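Local coordinates for penicillin-binding protein 2 (Pbp2) (Helicobacter pylori, PDB 5LP5), which probably cross-links peptidoglycan as a penicillin-binding transpeptidase of the inner membrane and, in complex with MreC, takes part in cell-shape-determining wall synthesis, at residues Leu456-Phe461 and Pro468-Leu473. Residues are numbered along the deposited sequence; the frame is centred on the assembly and turned at random.
Sequences LATPHF and PLKDPL
L456 and K470 illustrate how two extended segments can be joined by one residue pair without forming a regular sheet. Their backbones make a single antiparallel bridge of the hydrogen-bonded kind, with L456 CA and K470 CA 4.9 Å apart and both amides used. L456 N donates to K470 O over 2.9 Å in a nearly straight bond, 170° at the hydrogen, and the donor lies in the carbonyl plane. The return bond, from K470 N to L456 O, spans 3.0 Å; here the donor is tilted 20° from the plane of its carbonyl.

The side chains of the pair start out on the same face, CB to CB at 4.2 Å, and then part. L456 has CG anti to its own nitrogen (chi1 -175°), and its side chain packs on A446 and L450 of helix 441-453, while its CB lies 4.2 Å from P472 CD. K470 instead has CG beside its backbone nitrogen, and the chain, extended from there on, crosses T458 obliquely, with CE 3.4 Å from T458 OG1. This is a contact through methylenes; K470 NZ is 3.6 Å from T458 OG1, a proximity and not a hydrogen bond. On the other face, L469 brings its CD2 methyl against the backbone of A457: CD2 sits 3.7 Å from A457 CA and also touches the methyl of A457, which in turn packs on M257 of strand 252-258.

Beyond the bridge the segments diverge, 456-461 continuing to L264 and 468-473 leading into helix 475-493, whose K478 pairs in a salt bridge with D471 of the loop. The arrangement is that of an isolated beta bridge closing an irregular, hairpin-like connection between two helices of the penicillin-binding transpeptidase domain, with its inner side laid against the domain's central antiparallel sheet.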
ATOM      1  N   LEU A 456     -34.807   7.107 -15.466  1.00 55.45           N
ATOM      2  CA  LEU A 456     -34.366   6.762 -14.103  1.00 56.24           C
ATOM      3  C   LEU A 456     -32.917   6.272 -14.018  1.00 54.84           C
ATOM      4  O   LEU A 456     -32.551   5.229 -14.564  1.00 57.45           O
ATOM      5  CB  LEU A 456     -35.286   5.682 -13.518  1.00 55.70           C
ATOM      6  CG  LEU A 456     -35.045   5.287 -12.057  1.00 53.25           C
ATOM      7  CD1 LEU A 456     -35.300   6.456 -11.110  1.00 52.14           C
ATOM      8  CD2 LEU A 456     -35.920   4.095 -11.701  1.00 52.69           C
ATOM      9  N   ALA A 457     -32.108   7.021 -13.297  1.00 51.55           N
ATOM     10  CA  ALA A 457     -30.700   6.699 -13.183  1.00 50.85           C
ATOM     11  C   ALA A 457     -30.484   5.705 -12.061  1.00 46.98           C
ATOM     12  O   ALA A 457     -31.076   5.830 -10.996  1.00 49.78           O
ATOM     13  CB  ALA A 457     -29.911   7.969 -12.901  1.00 56.44           C
ATOM     14  N   THR A 458     -29.638   4.717 -12.303  1.00 43.66           N
ATOM     15  CA  THR A 458     -29.114   3.874 -11.227  1.00 40.77           C
ATOM     16  C   THR A 458     -27.877   4.558 -10.637  1.00 40.48           C
ATOM     17  O   THR A 458     -26.836   4.601 -11.319  1.00 40.67           O
ATOM     18  CB  THR A 458     -28.709   2.485 -11.754  1.00 37.64           C
ATOM     19  OG1 THR A 458     -29.868   1.805 -12.236  1.00 38.03           O
ATOM     20  CG2 THR A 458     -28.077   1.656 -10.682  1.00 35.35           C
ATOM     21  N   PRO A 459     -27.977   5.097  -9.382  1.00 38.04           N
ATOM     22  CA  PRO A 459     -26.797   5.733  -8.772  1.00 35.77           C
ATOM     23  C   PRO A 459     -25.701   4.730  -8.581  1.00 34.90           C
ATOM     24  O   PRO A 459     -25.995   3.583  -8.274  1.00 37.30           O
ATOM     25  CB  PRO A 459     -27.303   6.221  -7.414  1.00 35.52           C
ATOM     26  CG  PRO A 459     -28.786   6.279  -7.552  1.00 36.52           C
ATOM     27  CD  PRO A 459     -29.135   5.147  -8.474  1.00 36.58           C
ATOM     28  N   HIS A 460     -24.457   5.133  -8.799  1.00 34.34           N
ATOM     29  CA  HIS A 460     -23.334   4.225  -8.625  1.00 33.54           C
ATOM     30  C   HIS A 460     -22.099   5.037  -8.390  1.00 31.42           C
ATOM     31  O   HIS A 460     -22.114   6.228  -8.606  1.00 30.98           O
ATOM     32  CB  HIS A 460     -23.172   3.264  -9.819  1.00 34.41           C
ATOM     33  CG  HIS A 460     -22.957   3.946 -11.130  1.00 35.75           C
ATOM     34  ND1 HIS A 460     -23.988   4.492 -11.863  1.00 37.14           N
ATOM     35  CD2 HIS A 460     -21.831   4.145 -11.855  1.00 35.86           C
ATOM     36  CE1 HIS A 460     -23.501   5.018 -12.974  1.00 38.33           C
ATOM     37  NE2 HIS A 460     -22.194   4.814 -12.996  1.00 36.78           N
ATOM     38  N   PHE A 461     -21.057   4.382  -7.891  1.00 31.61           N
ATOM     39  CA  PHE A 461     -19.786   5.024  -7.566  1.00 30.62           C
ATOM     40  C   PHE A 461     -18.677   4.619  -8.538  1.00 32.54           C
ATOM     41  O   PHE A 461     -17.803   5.419  -8.854  1.00 36.67           O
ATOM     42  CB  PHE A 461     -19.356   4.664  -6.153  1.00 29.00           C
ATOM     43  CG  PHE A 461     -20.200   5.297  -5.084  1.00 28.73           C
ATOM     44  CD1 PHE A 461     -19.976   6.602  -4.682  1.00 28.51           C
ATOM     45  CD2 PHE A 461     -21.221   4.583  -4.484  1.00 28.32           C
ATOM     46  CE1 PHE A 461     -20.739   7.180  -3.693  1.00 28.19           C
ATOM     47  CE2 PHE A 461     -21.990   5.149  -3.494  1.00 28.12           C
ATOM     48  CZ  PHE A 461     -21.751   6.450  -3.103  1.00 28.64           C
ATOM     49  N   PRO A 468     -27.103   1.239 -17.546  1.00 51.98           N
ATOM     50  CA  PRO A 468     -28.058   1.856 -18.458  1.00 50.60           C
ATOM     51  C   PRO A 468     -29.217   2.495 -17.715  1.00 51.88           C
ATOM     52  O   PRO A 468     -29.598   2.036 -16.641  1.00 50.47           O
ATOM     53  CB  PRO A 468     -28.545   0.699 -19.337  1.00 48.80           C
ATOM     54  CG  PRO A 468     -28.148  -0.536 -18.631  1.00 50.28           C
ATOM     55  CD  PRO A 468     -26.948  -0.197 -17.800  1.00 51.12           C
ATOM     56  N   LEU A 469     -29.745   3.573 -18.285  1.00 55.25           N
ATOM     57  CA  LEU A 469     -30.910   4.235 -17.738  1.00 53.62           C
ATOM     58  C   LEU A 469     -32.102   3.313 -17.869  1.00 52.62           C
ATOM     59  O   LEU A 469     -32.125   2.437 -18.728  1.00 48.42           O
ATOM     60  CB  LEU A 469     -31.193   5.536 -18.478  1.00 54.93           C
ATOM     61  CG  LEU A 469     -30.183   6.654 -18.285  1.00 58.10           C
ATOM     62  CD1 LEU A 469     -30.577   7.847 -19.143  1.00 60.33           C
ATOM     63  CD2 LEU A 469     -30.099   7.047 -16.816  1.00 60.26           C
ATOM     64  N   LYS A 470     -33.086   3.528 -17.002  1.00 55.22           N
ATOM     65  CA  LYS A 470     -34.324   2.761 -17.014  1.00 58.59           C
ATOM     66  C   LYS A 470     -35.510   3.646 -17.373  1.00 58.64           C
ATOM     67  O   LYS A 470     -35.559   4.824 -16.998  1.00 57.01           O
ATOM     68  CB  LYS A 470     -34.548   2.142 -15.644  1.00 58.78           C
ATOM     69  CG  LYS A 470     -33.391   1.297 -15.196  1.00 59.92           C
ATOM     70  CD  LYS A 470     -33.426   1.081 -13.709  1.00 65.90           C
ATOM     71  CE  LYS A 470     -32.500  -0.057 -13.338  1.00 74.33           C
ATOM     72  NZ  LYS A 470     -32.691  -0.448 -11.916  1.00 81.90           N
ATOM     73  N   ASP A 471     -36.480   3.062 -18.074  1.00 60.86           N
ATOM     74  CA  ASP A 471     -37.637   3.805 -18.581  1.00 65.29           C
ATOM     75  C   ASP A 471     -38.954   3.244 -18.037  1.00 66.60           C
ATOM     76  O   ASP A 471     -39.710   2.606 -18.760  1.00 68.36           O
ATOM     77  CB  ASP A 471     -37.636   3.793 -20.122  1.00 65.52           C
ATOM     78  CG  ASP A 471     -38.564   4.830 -20.719  1.00 65.98           C
ATOM     79  OD1 ASP A 471     -39.060   5.716 -19.974  1.00 67.57           O
ATOM     80  OD2 ASP A 471     -38.787   4.761 -21.945  1.00 66.87           O
ATOM     81  N   PRO A 472     -39.246   3.509 -16.754  1.00 68.92           N
ATOM     82  CA  PRO A 472     -40.433   2.951 -16.110  1.00 69.80           C
ATOM     83  C   PRO A 472     -41.704   3.784 -16.314  1.00 69.54           C
ATOM     84  O   PRO A 472     -42.698   3.554 -15.623  1.00 73.46           O
ATOM     85  CB  PRO A 472     -40.036   2.936 -14.627  1.00 71.27           C
ATOM     86  CG  PRO A 472     -39.098   4.089 -14.483  1.00 71.28           C
ATOM     87  CD  PRO A 472     -38.470   4.351 -15.824  1.00 72.11           C
ATOM     88  N   LEU A 473     -41.682   4.727 -17.255  1.00 67.30           N
ATOM     89  CA  LEU A 473     -42.834   5.574 -17.516  1.00 65.01           C
ATOM     90  C   LEU A 473     -43.450   5.378 -18.893  1.00 66.33           C
ATOM     91  O   LEU A 473     -42.757   5.049 -19.858  1.00 66.91           O
ATOM     92  CB  LEU A 473     -42.445   7.028 -17.332  1.00 63.21           C
ATOM     93  CG  LEU A 473     -42.026   7.432 -15.925  1.00 63.19           C
ATOM     94  CD1 LEU A 473     -41.662   8.913 -15.910  1.00 64.37           C
ATOM     95  CD2 LEU A 473     -43.142   7.168 -14.934  1.00 62.95           C
TER